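Local coordinates for porin (Rhodobacter blasticus, PDB 3PRN), which forms trimeric outer-membrane channels that let small hydrophilic solutes, up to about 0.6 kDa, diffuse passively across the membrane, at residues 103-115 and 213-225. The protein carries 1 engineered substitution. Sequence-based numbering, arbitrary orientation.
Sequences EWSSFGDAQSSFF and YDNGLSTAGDQVT. Engineered in segment 103-115: Trp104 (natural residue Ala).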
ATOM      1  N   GLU A 103      16.006  -0.278 -19.056  1.00 21.99           N
ATOM      2  CA  GLU A 103      15.303   0.795 -18.349  1.00 22.77           C
ATOM      3  C   GLU A 103      14.659   1.764 -19.324  1.00 22.54           C
ATOM      4  O   GLU A 103      14.241   2.828 -18.839  1.00 22.64           O
ATOM      5  CB  GLU A 103      16.259   1.538 -17.408  1.00 24.97           C
ATOM      6  CG  GLU A 103      16.847   0.567 -16.387  1.00 31.21           C
ATOM      7  CD  GLU A 103      18.015   1.226 -15.653  1.00 37.33           C
ATOM      8  OE1 GLU A 103      19.032   1.572 -16.322  1.00 41.40           O
ATOM      9  OE2 GLU A 103      17.872   1.382 -14.446  1.00 39.17           O
ATOM     10  N   TRP A 104      14.524   1.464 -20.609  1.00 22.63           N
ATOM     11  CA  TRP A 104      13.908   2.310 -21.607  1.00 22.08           C
ATOM     12  C   TRP A 104      14.401   3.753 -21.487  1.00 21.54           C
ATOM     13  O   TRP A 104      13.633   4.675 -21.225  1.00 21.33           O
ATOM     14  CB  TRP A 104      12.309   2.375 -21.576  1.00 26.40           C
ATOM     15  CG  TRP A 104      12.098   0.881 -21.732  1.00 34.49           C
ATOM     16  CD1 TRP A 104      11.692   0.009 -20.807  1.00 33.82           C
ATOM     17  CD2 TRP A 104      12.425   0.177 -22.923  1.00 37.30           C
ATOM     18  NE1 TRP A 104      11.811  -1.293 -21.401  1.00 38.80           N
ATOM     19  CE2 TRP A 104      12.259  -1.169 -22.640  1.00 39.06           C
ATOM     20  CE3 TRP A 104      12.850   0.558 -24.209  1.00 39.20           C
ATOM     21  CZ2 TRP A 104      12.544  -2.184 -23.572  1.00 41.52           C
ATOM     22  CZ3 TRP A 104      13.108  -0.468 -25.144  1.00 40.00           C
ATOM     23  CH2 TRP A 104      12.965  -1.776 -24.837  1.00 40.42           C
ATOM     24  N   SER A 105      15.692   3.946 -21.693  1.00 22.01           N
ATOM     25  CA  SER A 105      16.274   5.297 -21.617  1.00 21.70           C
ATOM     26  C   SER A 105      16.925   5.679 -22.966  1.00 22.41           C
ATOM     27  O   SER A 105      17.290   4.843 -23.811  1.00 21.33           O
ATOM     28  CB  SER A 105      17.337   5.359 -20.522  1.00 21.54           C
ATOM     29  OG  SER A 105      18.421   4.514 -20.863  1.00 26.21           O
ATOM     30  N   SER A 106      17.021   7.004 -23.172  1.00 21.49           N
ATOM     31  CA  SER A 106      17.609   7.548 -24.378  1.00 22.00           C
ATOM     32  C   SER A 106      17.885   9.047 -24.163  1.00 22.16           C
ATOM     33  O   SER A 106      16.982   9.795 -23.764  1.00 21.55           O
ATOM     34  CB  SER A 106      16.646   7.418 -25.590  1.00 22.02           C
ATOM     35  OG  SER A 106      17.150   8.097 -26.734  1.00 21.27           O
ATOM     36  N   PHE A 107      19.114   9.422 -24.553  1.00 21.77           N
ATOM     37  CA  PHE A 107      19.445  10.868 -24.597  1.00 22.25           C
ATOM     38  C   PHE A 107      18.641  11.516 -25.728  1.00 22.51           C
ATOM     39  O   PHE A 107      18.467  12.753 -25.726  1.00 22.81           O
ATOM     40  CB  PHE A 107      20.949  11.041 -24.828  1.00 20.73           C
ATOM     41  CG  PHE A 107      21.771  10.633 -23.632  1.00 22.17           C
ATOM     42  CD1 PHE A 107      21.663  11.414 -22.460  1.00 23.85           C
ATOM     43  CD2 PHE A 107      22.645   9.570 -23.652  1.00 22.53           C
ATOM     44  CE1 PHE A 107      22.418  11.093 -21.325  1.00 24.39           C
ATOM     45  CE2 PHE A 107      23.395   9.276 -22.520  1.00 23.82           C
ATOM     46  CZ  PHE A 107      23.291  10.037 -21.365  1.00 23.08           C
ATOM     47  N   GLY A 108      18.133  10.731 -26.664  1.00 22.13           N
ATOM     48  CA  GLY A 108      17.344  11.288 -27.763  1.00 21.95           C
ATOM     49  C   GLY A 108      15.908  11.621 -27.387  1.00 22.64           C
ATOM     50  O   GLY A 108      15.174  12.147 -28.249  1.00 22.12           O
ATOM     51  N   ASP A 109      15.487  11.345 -26.134  1.00 22.12           N
ATOM     52  CA  ASP A 109      14.158  11.767 -25.682  1.00 22.65           C
ATOM     53  C   ASP A 109      14.220  13.302 -25.507  1.00 22.55           C
ATOM     54  O   ASP A 109      15.326  13.861 -25.324  1.00 22.51           O
ATOM     55  CB  ASP A 109      13.915  11.155 -24.297  1.00 22.77           C
ATOM     56  CG  ASP A 109      13.415   9.717 -24.342  1.00 22.67           C
ATOM     57  OD1 ASP A 109      13.094   9.147 -25.421  1.00 22.28           O
ATOM     58  OD2 ASP A 109      13.310   9.127 -23.227  1.00 23.37           O
ATOM     59  N   ALA A 110      13.126  13.999 -25.547  1.00 23.18           N
ATOM     60  CA  ALA A 110      13.052  15.440 -25.403  1.00 23.57           C
ATOM     61  C   ALA A 110      13.773  15.923 -24.144  1.00 25.06           C
ATOM     62  O   ALA A 110      13.589  15.368 -23.046  1.00 24.45           O
ATOM     63  CB  ALA A 110      11.594  15.848 -25.320  1.00 23.02           C
ATOM     64  N   GLN A 111      14.551  17.002 -24.274  1.00 25.15           N
ATOM     65  CA  GLN A 111      15.247  17.544 -23.105  1.00 26.70           C
ATOM     66  C   GLN A 111      14.510  18.789 -22.593  1.00 27.42           C
ATOM     67  O   GLN A 111      15.071  19.883 -22.515  1.00 29.50           O
ATOM     68  CB  GLN A 111      16.675  17.963 -23.499  1.00 26.58           C
ATOM     69  CG  GLN A 111      17.470  16.831 -24.122  1.00 25.67           C
ATOM     70  CD  GLN A 111      17.830  15.778 -23.094  1.00 27.47           C
ATOM     71  OE1 GLN A 111      18.493  16.099 -22.110  1.00 28.38           O
ATOM     72  NE2 GLN A 111      17.422  14.538 -23.254  1.00 27.22           N
ATOM     73  N   SER A 112      13.244  18.624 -22.258  1.00 27.41           N
ATOM     74  CA  SER A 112      12.435  19.738 -21.720  1.00 27.00           C
ATOM     75  C   SER A 112      11.754  19.266 -20.441  1.00 26.99           C
ATOM     76  O   SER A 112      11.864  18.077 -20.071  1.00 25.64           O
ATOM     77  CB  SER A 112      11.405  20.196 -22.753  1.00 29.27           C
ATOM     78  OG  SER A 112      10.720  19.080 -23.288  1.00 31.66           O
ATOM     79  N   SER A 113      11.153  20.155 -19.711  1.00 26.85           N
ATOM     80  CA  SER A 113      10.428  19.895 -18.479  1.00 26.00           C
ATOM     81  C   SER A 113       8.941  20.018 -18.778  1.00 25.26           C
ATOM     82  O   SER A 113       8.487  21.008 -19.364  1.00 25.03           O
ATOM     83  CB  SER A 113      10.656  21.031 -17.456  1.00 28.74           C
ATOM     84  OG  SER A 113      11.939  20.896 -16.866  1.00 33.61           O
ATOM     85  N   PHE A 114       8.183  19.040 -18.383  1.00 24.46           N
ATOM     86  CA  PHE A 114       6.736  19.083 -18.595  1.00 23.61           C
ATOM     87  C   PHE A 114       6.073  18.131 -17.591  1.00 24.20           C
ATOM     88  O   PHE A 114       6.763  17.239 -17.078  1.00 23.12           O
ATOM     89  CB  PHE A 114       6.413  18.703 -20.037  1.00 22.76           C
ATOM     90  CG  PHE A 114       7.061  17.394 -20.458  1.00 23.80           C
ATOM     91  CD1 PHE A 114       6.375  16.197 -20.263  1.00 23.78           C
ATOM     92  CD2 PHE A 114       8.334  17.396 -21.037  1.00 24.15           C
ATOM     93  CE1 PHE A 114       6.962  14.990 -20.642  1.00 25.64           C
ATOM     94  CE2 PHE A 114       8.924  16.186 -21.414  1.00 24.33           C
ATOM     95  CZ  PHE A 114       8.238  14.982 -21.215  1.00 24.55           C
ATOM     96  N   PHE A 115       4.795  18.358 -17.298  1.00 23.00           N
ATOM     97  CA  PHE A 115       4.093  17.453 -16.377  1.00 23.29           C
ATOM     98  C   PHE A 115       3.801  16.114 -17.064  1.00 22.55           C
ATOM     99  O   PHE A 115       3.595  16.010 -18.275  1.00 22.40           O
ATOM    100  CB  PHE A 115       2.770  18.080 -15.932  1.00 23.02           C
ATOM    101  CG  PHE A 115       2.951  19.246 -15.005  1.00 23.75           C
ATOM    102  CD1 PHE A 115       3.913  19.169 -13.993  1.00 23.07           C
ATOM    103  CD2 PHE A 115       2.170  20.373 -15.145  1.00 23.29           C
ATOM    104  CE1 PHE A 115       4.095  20.232 -13.133  1.00 24.23           C
ATOM    105  CE2 PHE A 115       2.358  21.432 -14.274  1.00 23.84           C
ATOM    106  CZ  PHE A 115       3.289  21.360 -13.280  1.00 24.18           C
ATOM    107  N   TYR A 213      12.291  18.506 -31.692  1.00 27.11           N
ATOM    108  CA  TYR A 213      11.651  19.204 -30.592  1.00 26.67           C
ATOM    109  C   TYR A 213      12.085  20.675 -30.500  1.00 27.40           C
ATOM    110  O   TYR A 213      13.277  20.999 -30.723  1.00 27.19           O
ATOM    111  CB  TYR A 213      12.146  18.612 -29.223  1.00 26.97           C
ATOM    112  CG  TYR A 213      11.753  17.143 -29.117  1.00 25.90           C
ATOM    113  CD1 TYR A 213      10.464  16.801 -28.666  1.00 26.66           C
ATOM    114  CD2 TYR A 213      12.620  16.171 -29.461  1.00 25.37           C
ATOM    115  CE1 TYR A 213      10.100  15.455 -28.608  1.00 26.51           C
ATOM    116  CE2 TYR A 213      12.270  14.831 -29.394  1.00 27.35           C
ATOM    117  CZ  TYR A 213      10.989  14.480 -28.979  1.00 26.24           C
ATOM    118  OH  TYR A 213      10.694  13.155 -28.921  1.00 26.80           O
ATOM    119  N   ASP A 214      11.196  21.453 -29.958  1.00 26.61           N
ATOM    120  CA  ASP A 214      11.465  22.774 -29.439  1.00 27.76           C
ATOM    121  C   ASP A 214      11.343  22.579 -27.906  1.00 27.38           C
ATOM    122  O   ASP A 214      10.244  22.244 -27.454  1.00 27.17           O
ATOM    123  CB  ASP A 214      10.443  23.776 -29.899  1.00 30.36           C
ATOM    124  CG  ASP A 214      10.679  25.152 -29.297  1.00 35.41           C
ATOM    125  OD1 ASP A 214      11.158  25.327 -28.151  1.00 35.13           O
ATOM    126  OD2 ASP A 214      10.354  26.121 -30.039  1.00 39.15           O
ATOM    127  N   ASN A 215      12.433  22.698 -27.191  1.00 26.81           N
ATOM    128  CA  ASN A 215      12.580  22.434 -25.801  1.00 26.73           C
ATOM    129  C   ASN A 215      12.293  23.618 -24.916  1.00 27.05           C
ATOM    130  O   ASN A 215      12.601  23.605 -23.740  1.00 26.38           O
ATOM    131  CB  ASN A 215      13.910  21.759 -25.439  1.00 24.75           C
ATOM    132  CG  ASN A 215      13.968  20.355 -26.002  1.00 27.71           C
ATOM    133  OD1 ASN A 215      13.086  19.503 -25.734  1.00 28.98           O
ATOM    134  ND2 ASN A 215      15.026  19.977 -26.721  1.00 23.77           N
ATOM    135  N   GLY A 216      11.605  24.627 -25.468  1.00 27.90           N
ATOM    136  CA  GLY A 216      11.199  25.775 -24.668  1.00 29.25           C
ATOM    137  C   GLY A 216      12.331  26.478 -23.933  1.00 30.22           C
ATOM    138  O   GLY A 216      13.298  26.872 -24.594  1.00 30.32           O
ATOM    139  N   LEU A 217      12.253  26.666 -22.626  1.00 30.53           N
ATOM    140  CA  LEU A 217      13.288  27.386 -21.895  1.00 31.36           C
ATOM    141  C   LEU A 217      14.466  26.488 -21.540  1.00 31.66           C
ATOM    142  O   LEU A 217      15.415  26.962 -20.907  1.00 31.53           O
ATOM    143  CB  LEU A 217      12.728  28.065 -20.633  1.00 32.08           C
ATOM    144  CG  LEU A 217      11.673  29.156 -20.822  1.00 34.65           C
ATOM    145  CD1 LEU A 217      11.152  29.736 -19.495  1.00 34.26           C
ATOM    146  CD2 LEU A 217      12.174  30.317 -21.675  1.00 34.62           C
ATOM    147  N   SER A 218      14.462  25.194 -21.878  1.00 30.73           N
ATOM    148  CA  SER A 218      15.602  24.366 -21.538  1.00 30.14           C
ATOM    149  C   SER A 218      16.918  24.886 -22.132  1.00 31.07           C
ATOM    150  O   SER A 218      16.927  25.386 -23.282  1.00 30.83           O
ATOM    151  CB  SER A 218      15.337  22.965 -22.111  1.00 29.05           C
ATOM    152  OG  SER A 218      16.520  22.199 -22.168  1.00 29.42           O
ATOM    153  N   THR A 219      18.068  24.660 -21.505  1.00 30.53           N
ATOM    154  CA  THR A 219      19.315  25.090 -22.130  1.00 32.32           C
ATOM    155  C   THR A 219      19.679  24.247 -23.332  1.00 31.58           C
ATOM    156  O   THR A 219      20.615  24.656 -24.064  1.00 31.93           O
ATOM    157  CB  THR A 219      20.557  25.071 -21.206  1.00 36.37           C
ATOM    158  OG1 THR A 219      20.804  23.697 -20.832  1.00 38.07           O
ATOM    159  CG2 THR A 219      20.299  25.928 -19.963  1.00 36.75           C
ATOM    160  N   ALA A 220      18.970  23.158 -23.604  1.00 30.82           N
ATOM    161  CA  ALA A 220      19.364  22.318 -24.731  1.00 30.08           C
ATOM    162  C   ALA A 220      19.029  22.979 -26.063  1.00 30.09           C
ATOM    163  O   ALA A 220      19.692  22.723 -27.059  1.00 29.83           O
ATOM    164  CB  ALA A 220      18.612  20.961 -24.604  1.00 30.84           C
ATOM    165  N   GLY A 221      18.010  23.838 -26.089  1.00 29.72           N
ATOM    166  CA  GLY A 221      17.559  24.467 -27.328  1.00 29.39           C
ATOM    167  C   GLY A 221      16.840  23.417 -28.170  1.00 30.12           C
ATOM    168  O   GLY A 221      16.407  22.345 -27.655  1.00 30.64           O
ATOM    169  N   ASP A 222      16.688  23.617 -29.464  1.00 28.84           N
ATOM    170  CA  ASP A 222      16.051  22.683 -30.352  1.00 28.26           C
ATOM    171  C   ASP A 222      16.848  21.391 -30.471  1.00 27.87           C
ATOM    172  O   ASP A 222      18.058  21.333 -30.201  1.00 26.77           O
ATOM    173  CB  ASP A 222      15.780  23.294 -31.722  1.00 32.45           C
ATOM    174  CG  ASP A 222      14.814  24.478 -31.619  1.00 37.70           C
ATOM    175  OD1 ASP A 222      14.374  24.922 -30.525  1.00 39.40           O
ATOM    176  OD2 ASP A 222      14.463  25.003 -32.709  1.00 41.38           O
ATOM    177  N   GLN A 223      16.133  20.342 -30.873  1.00 26.54           N
ATOM    178  CA  GLN A 223      16.762  19.024 -30.860  1.00 25.75           C
ATOM    179  C   GLN A 223      16.226  18.157 -31.958  1.00 25.88           C
ATOM    180  O   GLN A 223      15.050  18.137 -32.309  1.00 26.25           O
ATOM    181  CB  GLN A 223      16.384  18.430 -29.450  1.00 24.02           C
ATOM    182  CG  GLN A 223      16.715  16.947 -29.297  1.00 22.53           C
ATOM    183  CD  GLN A 223      16.420  16.415 -27.903  1.00 24.82           C
ATOM    184  OE1 GLN A 223      15.710  17.011 -27.098  1.00 23.54           O
ATOM    185  NE2 GLN A 223      16.979  15.234 -27.585  1.00 24.10           N
ATOM    186  N   VAL A 224      17.090  17.292 -32.470  1.00 25.68           N
ATOM    187  CA  VAL A 224      16.629  16.356 -33.494  1.00 25.89           C
ATOM    188  C   VAL A 224      17.169  14.990 -33.115  1.00 25.93           C
ATOM    189  O   VAL A 224      18.314  14.867 -32.675  1.00 26.03           O
ATOM    190  CB  VAL A 224      17.289  16.816 -34.823  0.50 26.79           C
ATOM    191  CG1 VAL A 224      17.233  15.724 -35.869  0.50 27.13           C
ATOM    192  CG2 VAL A 224      16.582  18.086 -35.294  0.50 27.19           C
ATOM    193  N   THR A 225      16.318  13.981 -33.251  1.00 26.27           N
ATOM    194  CA  THR A 225      16.718  12.611 -32.924  1.00 25.97           C
ATOM    195  C   THR A 225      16.323  11.745 -34.132  1.00 26.50           C
ATOM    196  O   THR A 225      15.177  11.827 -34.580  1.00 27.25           O
ATOM    197  CB  THR A 225      15.916  12.101 -31.675  1.00 23.39           C
ATOM    198  OG1 THR A 225      16.334  12.939 -30.591  1.00 23.21           O
ATOM    199  CG2 THR A 225      16.220  10.656 -31.380  1.00 24.05           C
TER
HETATM  200  O   HOH W   1      12.763  11.277 -29.218  1.00 24.02           O
HETATM  201  O   HOH W   2      10.358  19.639 -25.774  1.00 36.48           O
HETATM  202  O   HOH W   3      11.618  22.779 -21.106  1.00 29.89           O
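The long loop between strands 78-83 and 131-138 of this 16-stranded porin barrel folds inward, as the pore-constricting loop of porins does. Here it meets the inner wall where strands 206-214 and 223-232 join in a hairpin. The Gln223 side chain reaches the loop backbone with both ends of its amide. Its CG lies anti to the backbone N (chi1 169°) and the chain runs on extended, which carries the amide there. Gln223 NE2 donates to Asp109 O at 3.1 Å, and Gln223 OE1 accepts from Gln111 N at 3.1 Å. Asn215 ND2 donates to both Gln223 OE1 and Gly221 O; with Gln223 NE2 also bonded to Ser242, the Gln223 amide is held at both ends. Gln111 NE2 donates a hydrogen bond to Asp109 O from the other face of that carbonyl. A leucine in place of Gln223 would probably leave Gln111 N without this acceptor and Asn215 ND2 with one bond fewer.

Ala110 CB sits over one face of the Tyr213 ring, 3.7 Å from its centroid, in a CH-pi contact. The Tyr213 hydroxyl is hydrogen-bonded to Thr95 of the same chain. Thr225 OG1 donates to Gly108 O at 2.7 Å, in the carbonyl plane and on a lone pair. Gln111 CB packs on Ala220 CB. At the hairpin turn, Ser218 OG accepts a hydrogen bond from Ala220 N in an ST turn and donates one to Gln111 O, 2.8 Å away and almost in line with the C=O bond.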